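Long-range contacts in UDP-N-acetylenolpyruvoylglucosamine reductase (PDB 3TX1), which catalyses the NADPH-dependent reduction of UDP-N-acetylenolpyruvoylglucosamine to UDP-N-acetylmuramate with FAD as cofactor, a step in peptidoglycan biosynthesis: residues A[256-264]-A[303-311]; A[132-141]-A[212-223]. One frame throughout, in Å; residues are numbered along the deposited sequence.

Contact 1: residues A[256-264]-A[303-311]; sequences KLIQDSGLQ and VREKFDVEL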
loop_
_atom_site.group_PDB
_atom_site.type_symbol
_atom_site.label_atom_id
_atom_site.label_comp_id
_atom_site.label_asym_id
_atom_site.label_seq_id
_atom_site.Cartn_x
_atom_site.Cartn_y
_atom_site.Cartn_z
ATOM N N LYS A 256 -0.289 -21.765 6.026
ATOM C CA LYS A 256 -0.299 -23.160 6.433
ATOM C C LYS A 256 1.100 -23.682 6.488
ATOM O O LYS A 256 1.437 -24.374 7.439
ATOM C CB LYS A 256 -1.150 -24.016 5.506
ATOM C CG LYS A 256 -1.538 -25.374 6.066
ATOM C CD LYS A 256 -2.528 -25.244 7.229
ATOM C CE LYS A 256 -3.409 -26.483 7.386
ATOM N NZ LYS A 256 -2.632 -27.728 7.651
ATOM N N LEU A 257 1.914 -23.365 5.473
ATOM C CA LEU A 257 3.323 -23.789 5.445
ATOM C C LEU A 257 4.061 -23.235 6.671
ATOM O O LEU A 257 4.750 -23.941 7.415
ATOM C CB LEU A 257 4.006 -23.227 4.216
ATOM C CG LEU A 257 3.928 -23.935 2.874
ATOM C CD1 LEU A 257 4.526 -23.001 1.845
ATOM C CD2 LEU A 257 4.712 -25.235 2.916
ATOM N N ILE A 258 3.892 -21.943 6.884
ATOM C CA ILE A 258 4.548 -21.327 7.969
ATOM C C ILE A 258 4.167 -22.061 9.249
ATOM O O ILE A 258 5.036 -22.493 10.014
ATOM C CB ILE A 258 4.229 -19.829 7.992
ATOM C CG1 ILE A 258 4.733 -19.236 6.686
ATOM C CG2 ILE A 258 4.875 -19.168 9.188
ATOM C CD1 ILE A 258 4.614 -17.727 6.539
ATOM N N GLN A 259 2.869 -22.260 9.441
ATOM C CA GLN A 259 2.370 -22.871 10.652
ATOM C C GLN A 259 2.916 -24.269 10.757
ATOM O O GLN A 259 3.463 -24.651 11.783
ATOM C CB GLN A 259 0.883 -22.861 10.617
ATOM C CG GLN A 259 0.221 -22.976 11.962
ATOM C CD GLN A 259 -1.273 -22.780 11.836
ATOM O OE1 GLN A 259 -1.822 -22.829 10.741
ATOM N NE2 GLN A 259 -1.934 -22.548 12.951
ATOM N N ASP A 260 2.865 -24.990 9.651
ATOM C CA ASP A 260 3.425 -26.346 9.579
ATOM C C ASP A 260 4.936 -26.440 9.868
ATOM O O ASP A 260 5.412 -27.490 10.273
ATOM C CB ASP A 260 3.125 -26.978 8.207
ATOM C CG ASP A 260 1.633 -27.311 8.009
ATOM O OD1 ASP A 260 0.820 -27.181 8.961
ATOM O OD2 ASP A 260 1.273 -27.726 6.881
ATOM N N SER A 261 5.691 -25.370 9.630
ATOM C CA SER A 261 7.137 -25.404 9.893
ATOM C C SER A 261 7.512 -25.080 11.339
ATOM O O SER A 261 8.683 -24.999 11.668
ATOM C CB SER A 261 7.879 -24.477 8.938
ATOM O OG SER A 261 7.583 -24.858 7.605
ATOM N N GLY A 262 6.502 -24.899 12.191
ATOM C CA GLY A 262 6.710 -24.590 13.576
ATOM C C GLY A 262 7.078 -23.153 13.817
ATOM O O GLY A 262 7.604 -22.825 14.864
ATOM N N LEU A 263 6.806 -22.275 12.867
ATOM C CA LEU A 263 7.148 -20.864 13.035
ATOM C C LEU A 263 6.088 -19.975 13.636
ATOM O O LEU A 263 6.357 -18.828 13.891
ATOM C CB LEU A 263 7.537 -20.239 11.702
ATOM C CG LEU A 263 8.781 -20.806 11.034
ATOM C CD1 LEU A 263 8.664 -20.515 9.536
ATOM C CD2 LEU A 263 10.027 -20.225 11.678
ATOM N N GLN A 264 4.880 -20.459 13.861
ATOM C CA GLN A 264 3.852 -19.577 14.392
ATOM C C GLN A 264 4.119 -19.210 15.853
ATOM O O GLN A 264 4.285 -20.099 16.707
ATOM C CB GLN A 264 2.476 -20.182 14.237
ATOM C CG GLN A 264 1.413 -19.137 14.498
ATOM C CD GLN A 264 0.010 -19.562 14.094
ATOM O OE1 GLN A 264 -0.326 -20.753 14.081
ATOM N NE2 GLN A 264 -0.827 -18.570 13.784
ATOM N N VAL A 303 11.235 -22.544 6.086
ATOM C CA VAL A 303 10.282 -23.207 5.240
ATOM C C VAL A 303 10.946 -23.979 4.134
ATOM O O VAL A 303 10.502 -25.079 3.816
ATOM C CB VAL A 303 9.230 -22.255 4.676
ATOM C CG1 VAL A 303 8.381 -22.978 3.657
ATOM C CG2 VAL A 303 8.390 -21.755 5.828
ATOM N N ARG A 304 12.013 -23.440 3.556
ATOM C CA ARG A 304 12.599 -24.139 2.436
ATOM C C ARG A 304 13.372 -25.377 2.931
ATOM O O ARG A 304 13.642 -26.318 2.178
ATOM C CB ARG A 304 13.383 -23.193 1.529
ATOM C CG ARG A 304 14.872 -23.247 1.625
ATOM C CD ARG A 304 15.543 -22.332 0.590
ATOM N NE ARG A 304 15.861 -20.998 1.127
ATOM C CZ ARG A 304 15.103 -19.907 0.995
ATOM N NH1 ARG A 304 15.511 -18.752 1.545
ATOM N NH2 ARG A 304 13.960 -19.956 0.308
ATOM N N GLU A 305 13.671 -25.419 4.221
ATOM C CA GLU A 305 14.377 -26.569 4.741
ATOM C C GLU A 305 13.466 -27.723 5.041
ATOM O O GLU A 305 13.854 -28.860 4.839
ATOM C CB GLU A 305 15.227 -26.206 5.937
ATOM C CG GLU A 305 16.427 -25.383 5.532
ATOM C CD GLU A 305 17.187 -24.826 6.719
ATOM O OE1 GLU A 305 16.960 -25.283 7.880
ATOM O OE2 GLU A 305 18.017 -23.910 6.483
ATOM N N LYS A 306 12.246 -27.436 5.474
ATOM C CA LYS A 306 11.284 -28.481 5.802
ATOM C C LYS A 306 10.484 -28.957 4.612
ATOM O O LYS A 306 10.080 -30.101 4.586
ATOM C CB LYS A 306 10.271 -27.991 6.832
ATOM C CG LYS A 306 10.854 -27.294 8.052
ATOM C CD LYS A 306 11.552 -28.231 9.019
ATOM C CE LYS A 306 11.931 -27.474 10.279
ATOM N NZ LYS A 306 10.769 -26.878 11.000
ATOM N N PHE A 307 10.234 -28.094 3.633
ATOM C CA PHE A 307 9.357 -28.465 2.508
ATOM C C PHE A 307 9.897 -28.154 1.114
ATOM O O PHE A 307 9.274 -28.483 0.118
ATOM C CB PHE A 307 7.974 -27.796 2.665
ATOM C CG PHE A 307 7.272 -28.142 3.949
ATOM C CD1 PHE A 307 7.198 -27.213 4.991
ATOM C CD2 PHE A 307 6.707 -29.403 4.137
ATOM C CE1 PHE A 307 6.571 -27.535 6.195
ATOM C CE2 PHE A 307 6.076 -29.729 5.340
ATOM C CZ PHE A 307 6.008 -28.794 6.372
ATOM N N ASP A 308 11.044 -27.507 1.041
ATOM C CA ASP A 308 11.605 -27.140 -0.257
ATOM C C ASP A 308 10.690 -26.241 -1.063
ATOM O O ASP A 308 10.510 -26.457 -2.265
ATOM C CB ASP A 308 11.930 -28.364 -1.106
ATOM C CG ASP A 308 12.605 -27.981 -2.428
ATOM O OD1 ASP A 308 13.271 -26.903 -2.484
ATOM O OD2 ASP A 308 12.469 -28.752 -3.409
ATOM N N VAL A 309 10.115 -25.241 -0.412
ATOM C CA VAL A 309 9.229 -24.344 -1.096
ATOM C C VAL A 309 9.764 -22.943 -0.883
ATOM O O VAL A 309 10.117 -22.591 0.241
ATOM C CB VAL A 309 7.800 -24.460 -0.534
ATOM C CG1 VAL A 309 6.851 -23.516 -1.258
ATOM C CG2 VAL A 309 7.288 -25.890 -0.601
ATOM N N GLU A 310 9.821 -22.161 -1.970
ATOM C CA GLU A 310 10.285 -20.766 -1.980
ATOM C C GLU A 310 9.192 -19.782 -1.631
ATOM O O GLU A 310 8.319 -19.501 -2.460
ATOM C CB GLU A 310 10.754 -20.371 -3.375
ATOM C CG GLU A 310 12.024 -21.021 -3.861
ATOM C CD GLU A 310 13.281 -20.484 -3.197
ATOM O OE1 GLU A 310 14.357 -20.479 -3.883
ATOM O OE2 GLU A 310 13.189 -20.063 -2.016
ATOM N N LEU A 311 9.232 -19.214 -0.437
ATOM C CA LEU A 311 8.235 -18.204 -0.125
ATOM C C LEU A 311 8.762 -16.887 -0.629
ATOM O O LEU A 311 9.839 -16.460 -0.248
ATOM C CB LEU A 311 7.919 -18.147 1.363
ATOM C CG LEU A 311 7.066 -19.285 1.905
ATOM C CD1 LEU A 311 7.037 -19.220 3.415
ATOM C CD2 LEU A 311 5.655 -19.245 1.336
#

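Contact 2: residues A[132-141]-A[212-223]; sequences ALNESLSGLE and LALEEKNLIQAK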
loop_
_atom_site.group_PDB
_atom_site.type_symbol
_atom_site.label_atom_id
_atom_site.label_comp_id
_atom_site.label_asym_id
_atom_site.label_seq_id
_atom_site.Cartn_x
_atom_site.Cartn_y
_atom_site.Cartn_z
ATOM N N ALA A 132 -19.053 4.777 -1.233
ATOM C CA ALA A 132 -19.827 3.895 -2.156
ATOM C C ALA A 132 -21.140 3.345 -1.621
ATOM O O ALA A 132 -22.163 3.302 -2.334
ATOM C CB ALA A 132 -18.967 2.732 -2.628
ATOM N N LEU A 133 -21.072 2.904 -0.373
ATOM C CA LEU A 133 -22.214 2.388 0.349
ATOM C C LEU A 133 -23.217 3.504 0.650
ATOM O O LEU A 133 -24.433 3.253 0.583
ATOM C CB LEU A 133 -21.762 1.764 1.656
ATOM C CG LEU A 133 -22.738 1.194 2.669
ATOM C CD1 LEU A 133 -23.414 0.044 1.931
ATOM C CD2 LEU A 133 -22.159 0.726 3.995
ATOM N N ASN A 134 -22.731 4.710 0.995
ATOM C CA ASN A 134 -23.641 5.840 1.270
ATOM C C ASN A 134 -24.371 6.248 0.038
ATOM O O ASN A 134 -25.370 6.922 0.124
ATOM C CB ASN A 134 -22.904 7.067 1.789
ATOM C CG ASN A 134 -22.175 6.799 3.079
ATOM O OD1 ASN A 134 -21.614 5.720 3.278
ATOM N ND2 ASN A 134 -22.168 7.792 3.963
ATOM N N GLU A 135 -23.867 5.834 -1.120
ATOM C CA GLU A 135 -24.492 6.173 -2.392
ATOM C C GLU A 135 -25.215 4.972 -2.991
ATOM O O GLU A 135 -25.839 5.073 -4.047
ATOM C CB GLU A 135 -23.449 6.704 -3.378
ATOM C CG GLU A 135 -22.454 7.676 -2.766
ATOM C CD GLU A 135 -23.107 8.968 -2.312
ATOM O OE1 GLU A 135 -23.857 9.568 -3.109
ATOM O OE2 GLU A 135 -22.869 9.382 -1.158
ATOM N N SER A 136 -25.197 3.848 -2.349
ATOM C CA SER A 136 -25.847 2.767 -3.000
ATOM C C SER A 136 -25.105 2.552 -4.287
ATOM O O SER A 136 -25.662 2.488 -5.343
ATOM C CB SER A 136 -27.289 3.127 -3.277
ATOM O OG SER A 136 -27.980 3.290 -2.071
ATOM N N LEU A 137 -23.805 2.443 -4.180
ATOM C CA LEU A 137 -23.009 1.968 -5.305
ATOM C C LEU A 137 -22.336 0.639 -4.983
ATOM O O LEU A 137 -21.730 0.480 -3.923
ATOM C CB LEU A 137 -21.957 3.009 -5.694
ATOM C CG LEU A 137 -22.381 4.045 -6.737
ATOM C CD1 LEU A 137 -21.352 5.160 -6.837
ATOM C CD2 LEU A 137 -22.597 3.387 -8.092
ATOM N N SER A 138 -22.447 -0.314 -5.903
ATOM C CA SER A 138 -21.852 -1.629 -5.717
ATOM C C SER A 138 -20.669 -1.905 -6.634
ATOM O O SER A 138 -20.613 -1.440 -7.771
ATOM C CB SER A 138 -22.900 -2.726 -5.886
ATOM O OG SER A 138 -22.292 -3.986 -5.712
ATOM N N GLY A 139 -19.739 -2.683 -6.115
ATOM C CA GLY A 139 -18.575 -3.067 -6.868
ATOM C C GLY A 139 -17.336 -2.934 -6.016
ATOM O O GLY A 139 -16.316 -3.547 -6.342
ATOM N N LEU A 140 -17.406 -2.107 -4.960
ATOM C CA LEU A 140 -16.261 -1.924 -4.051
ATOM C C LEU A 140 -16.281 -2.775 -2.764
ATOM O O LEU A 140 -15.281 -2.866 -2.049
ATOM C CB LEU A 140 -16.059 -0.448 -3.672
ATOM C CG LEU A 140 -15.290 0.485 -4.612
ATOM C CD1 LEU A 140 -15.140 1.829 -3.906
ATOM C CD2 LEU A 140 -13.925 -0.041 -5.075
ATOM N N GLU A 141 -17.404 -3.414 -2.478
ATOM C CA GLU A 141 -17.512 -4.106 -1.228
ATOM C C GLU A 141 -16.208 -4.756 -0.789
ATOM O O GLU A 141 -15.845 -4.653 0.392
ATOM C CB GLU A 141 -18.639 -5.129 -1.256
ATOM C CG GLU A 141 -20.015 -4.573 -1.594
ATOM C CD GLU A 141 -20.179 -4.284 -3.079
ATOM O OE1 GLU A 141 -19.141 -4.187 -3.796
ATOM O OE2 GLU A 141 -21.344 -4.167 -3.518
ATOM N N LEU A 212 -19.038 2.085 -10.954
ATOM C CA LEU A 212 -19.851 1.191 -10.165
ATOM C C LEU A 212 -21.265 1.024 -10.704
ATOM O O LEU A 212 -21.642 1.620 -11.679
ATOM C CB LEU A 212 -19.874 1.633 -8.711
ATOM C CG LEU A 212 -18.555 1.983 -8.034
ATOM C CD1 LEU A 212 -18.741 2.311 -6.574
ATOM C CD2 LEU A 212 -17.467 0.963 -8.253
ATOM N N ALA A 213 -22.044 0.193 -10.070
ATOM C CA ALA A 213 -23.431 0.029 -10.474
ATOM C C ALA A 213 -24.406 0.315 -9.310
ATOM O O ALA A 213 -24.092 0.070 -8.139
ATOM C CB ALA A 213 -23.647 -1.364 -11.037
ATOM N N LEU A 214 -25.584 0.855 -9.627
ATOM C CA LEU A 214 -26.608 1.089 -8.594
ATOM C C LEU A 214 -27.272 -0.206 -8.102
ATOM O O LEU A 214 -27.645 -1.073 -8.890
ATOM C CB LEU A 214 -27.628 2.162 -8.998
ATOM C CG LEU A 214 -27.129 3.591 -8.741
ATOM C CD1 LEU A 214 -27.958 4.584 -9.539
ATOM C CD2 LEU A 214 -27.087 3.977 -7.259
ATOM N N GLU A 215 -27.373 -0.309 -6.779
ATOM C CA GLU A 215 -27.893 -1.464 -6.080
ATOM C C GLU A 215 -28.272 -1.075 -4.648
ATOM O O GLU A 215 -27.689 -0.147 -4.066
ATOM C CB GLU A 215 -26.864 -2.602 -6.120
ATOM C CG GLU A 215 -27.305 -3.905 -5.483
ATOM C CD GLU A 215 -26.266 -5.011 -5.594
ATOM O OE1 GLU A 215 -25.156 -4.762 -6.143
ATOM O OE2 GLU A 215 -26.562 -6.135 -5.117
ATOM N N GLU A 216 -29.242 -1.791 -4.087
ATOM C CA GLU A 216 -29.752 -1.484 -2.755
ATOM C C GLU A 216 -28.702 -1.474 -1.674
ATOM O O GLU A 216 -27.751 -2.253 -1.714
ATOM C CB GLU A 216 -30.913 -2.399 -2.394
ATOM C CG GLU A 216 -32.134 -2.055 -3.221
ATOM C CD GLU A 216 -33.204 -3.119 -3.188
ATOM O OE1 GLU A 216 -32.919 -4.271 -2.770
ATOM O OE2 GLU A 216 -34.338 -2.803 -3.613
ATOM N N LYS A 217 -28.860 -0.531 -0.750
ATOM C CA LYS A 217 -27.995 -0.383 0.422
ATOM C C LYS A 217 -27.866 -1.693 1.212
ATOM O O LYS A 217 -26.751 -2.141 1.536
ATOM C CB LYS A 217 -28.615 0.652 1.340
ATOM C CG LYS A 217 -28.392 2.075 0.925
ATOM C CD LYS A 217 -27.165 2.599 1.634
ATOM C CE LYS A 217 -27.379 2.506 3.125
ATOM N NZ LYS A 217 -26.617 3.594 3.764
ATOM N N ASN A 218 -29.018 -2.277 1.530
ATOM C CA ASN A 218 -29.072 -3.513 2.259
ATOM C C ASN A 218 -28.155 -4.572 1.677
ATOM O O ASN A 218 -27.372 -5.183 2.411
ATOM C CB ASN A 218 -30.519 -4.033 2.363
ATOM C CG ASN A 218 -31.295 -3.422 3.536
ATOM O OD1 ASN A 218 -30.805 -2.510 4.220
ATOM N ND2 ASN A 218 -32.517 -3.931 3.779
ATOM N N LEU A 219 -28.229 -4.777 0.360
ATOM C CA LEU A 219 -27.422 -5.833 -0.281
ATOM C C LEU A 219 -25.938 -5.568 -0.122
ATOM O O LEU A 219 -25.211 -6.447 0.299
ATOM C CB LEU A 219 -27.852 -6.137 -1.736
ATOM C CG LEU A 219 -29.345 -6.504 -1.943
ATOM C CD1 LEU A 219 -29.704 -6.786 -3.394
ATOM C CD2 LEU A 219 -29.778 -7.665 -1.067
ATOM N N ILE A 220 -25.503 -4.338 -0.382
ATOM C CA ILE A 220 -24.108 -3.950 -0.167
ATOM C C ILE A 220 -23.756 -4.085 1.335
ATOM O O ILE A 220 -22.719 -4.663 1.697
ATOM C CB ILE A 220 -23.856 -2.530 -0.715
ATOM C CG1 ILE A 220 -24.459 -2.428 -2.132
ATOM C CG2 ILE A 220 -22.375 -2.130 -0.648
ATOM C CD1 ILE A 220 -24.332 -1.071 -2.805
ATOM N N GLN A 221 -24.637 -3.604 2.211
ATOM C CA GLN A 221 -24.408 -3.737 3.655
ATOM C C GLN A 221 -24.084 -5.174 4.118
ATOM O O GLN A 221 -23.140 -5.411 4.876
ATOM C CB GLN A 221 -25.619 -3.227 4.436
ATOM C CG GLN A 221 -25.278 -2.941 5.883
ATOM C CD GLN A 221 -24.073 -2.035 5.951
ATOM O OE1 GLN A 221 -23.998 -1.041 5.224
ATOM N NE2 GLN A 221 -23.094 -2.409 6.765
ATOM N N ALA A 222 -24.902 -6.116 3.650
ATOM C CA ALA A 222 -24.777 -7.552 3.969
ATOM C C ALA A 222 -23.422 -8.152 3.523
ATOM O O ALA A 222 -22.883 -9.055 4.185
ATOM C CB ALA A 222 -25.966 -8.332 3.392
ATOM N N LYS A 223 -22.914 -7.662 2.386
ATOM C CA LYS A 223 -21.591 -8.019 1.904
ATOM C C LYS A 223 -20.539 -7.388 2.791
ATOM O O LYS A 223 -19.567 -8.044 3.155
ATOM C CB LYS A 223 -21.364 -7.573 0.453
ATOM C CG LYS A 223 -21.813 -8.578 -0.594
ATOM C CD LYS A 223 -20.867 -9.770 -0.676
ATOM C CE LYS A 223 -21.537 -10.970 -1.346
ATOM N NZ LYS A 223 -20.581 -12.114 -1.310
#

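Contact 1: residues A[256-264]-A[303-311]
Val303 meets the end of helix 256-260 with its CG2 methyl, which is anti to its own carbonyl carbon and reaches Leu263 CD1 at 3.9 Å and the hydroxyl region of Ser261. Its other methyl, CG1, lies near Leu257. The backbones come nearest here, Val303 CA being 6.0 Å from Ser261 CA. One turn on, Lys306 rests the start of its chain against Ser261. Bends at chi2 (-72°) and chi4 then curl the chain back over the helix end, leaving NZ 2.9 Å from Ser261 O.

Phe307 comes next and lays its ring beside the last turn. Ser261 OG sits at the ring edge, close to the ring plane, 3.2 Å from Phe307 CE1. That hydroxyl donates back to Leu257 O, approaching from above the carbonyl plane, and the same oxygen also accepts from Ser261 N, so two donors grip it. Leu257 CD2 reaches Phe307 CD1 obliquely at 3.8 Å, the two side chains sliding past each other in opposite directions, while the CB of Asp260 lies by CZ.

The helix being met finishes in a Schellman motif, Gly262 taking positive phi after Ser261. Helices 256-260 and 303-307 cross at 81° within the C-terminal domain of MurB. Contact is made mainly by Leu257, Ile258, Ser261 and Leu263 on one side and by Val303, Lys306, Phe307 and the chain after it on the other.

Beyond the turn at Asp308, Val309 sets CG1 3.9 Å from Leu257 CD1. Pro249 touches both of these residues. Leu311, the last to join, divides its methyls: CD2 meets Leu257 CD1 at 4.0 Å, and CD1 goes to Ile258 CG1. Its carbonyl is bonded by Gln300, and Phe246 lies against its side chain, with Glu314, a predicted active-site residue, a few residues further along the chain.

Contact 2: residues A[132-141]-A[212-223]
Ser138 N donates to Ala213 O at 2.8 Å, with an N-H...O angle of 170° and the donor in the carbonyl plane. The return bond, Ala213 N to Ser138 O, is longer at 3.2 Å but just as straight. Together they make one antiparallel hydrogen-bonded pair.

On the Ser138 side of this pairing, Glu215 stretches its extended chain back and brings OE1 to 3.0 Å from Ser138 OG. Glu141, kinked at chi2 (77°), folds its carboxylate under the turn, where OE1 receives Gly139 N at 2.8 Å and OE2 lies beside Ser138 OG. The carboxylates of Glu141 and Glu215 therefore stand close together, which would probably make each a little easier to protonate.

On the other side, Leu137 crosses Leu212 at about a right angle. Leu212 CB lies against Leu137 CD2, and Leu212 CD1 touches Ala132 CB at 4.0 Å; Ile117 of strand 116-120 lies against all three residues.

Ile220 is the main apolar side chain that helix 217-223 turns toward 132-141. Its CG2 slots between Leu133 CD1 and Glu141 CG, both 3.5 Å away, while its CD1 reaches over the backbone of Leu137 and the CB of Ser138. Lys217 lies across the end of helix 125-134, its aliphatic CG against Ser136 OG at 3.3 Å. Further along, Lys223 lends its CB to Glu141, its amine being held by Glu226.

Helix 125-134 closes in a Schellman motif: Ser136 has positive phi, and Leu137 N bonds back to Ala132 O. The chain thereby turns from helix directly into the short strand 137-138, which pairs with the end of strand 204-214 in the antiparallel sheet of the PCMH-type FAD-binding fold.

From the N terminus, contact 2 comes first: it closes a loop of 70 residues between 132-141 and 212-223, bringing the end of helix 125-134 and strand 137-138 to strand 204-214 and the start of helix 217-234. Helix 254-260 is the next helix after it. Contact 1 then closes a shorter loop of 38 residues, joining the end of helix 254-260 to that of helix 289-307. The two loops run in series, neither nested nor crossed. Contact 1 and contact 2 do not touch: the centres of contact 1 and contact 2 are about 40 Å apart, and the nearest atoms of contact 1 and contact 2 about 24 Å apart.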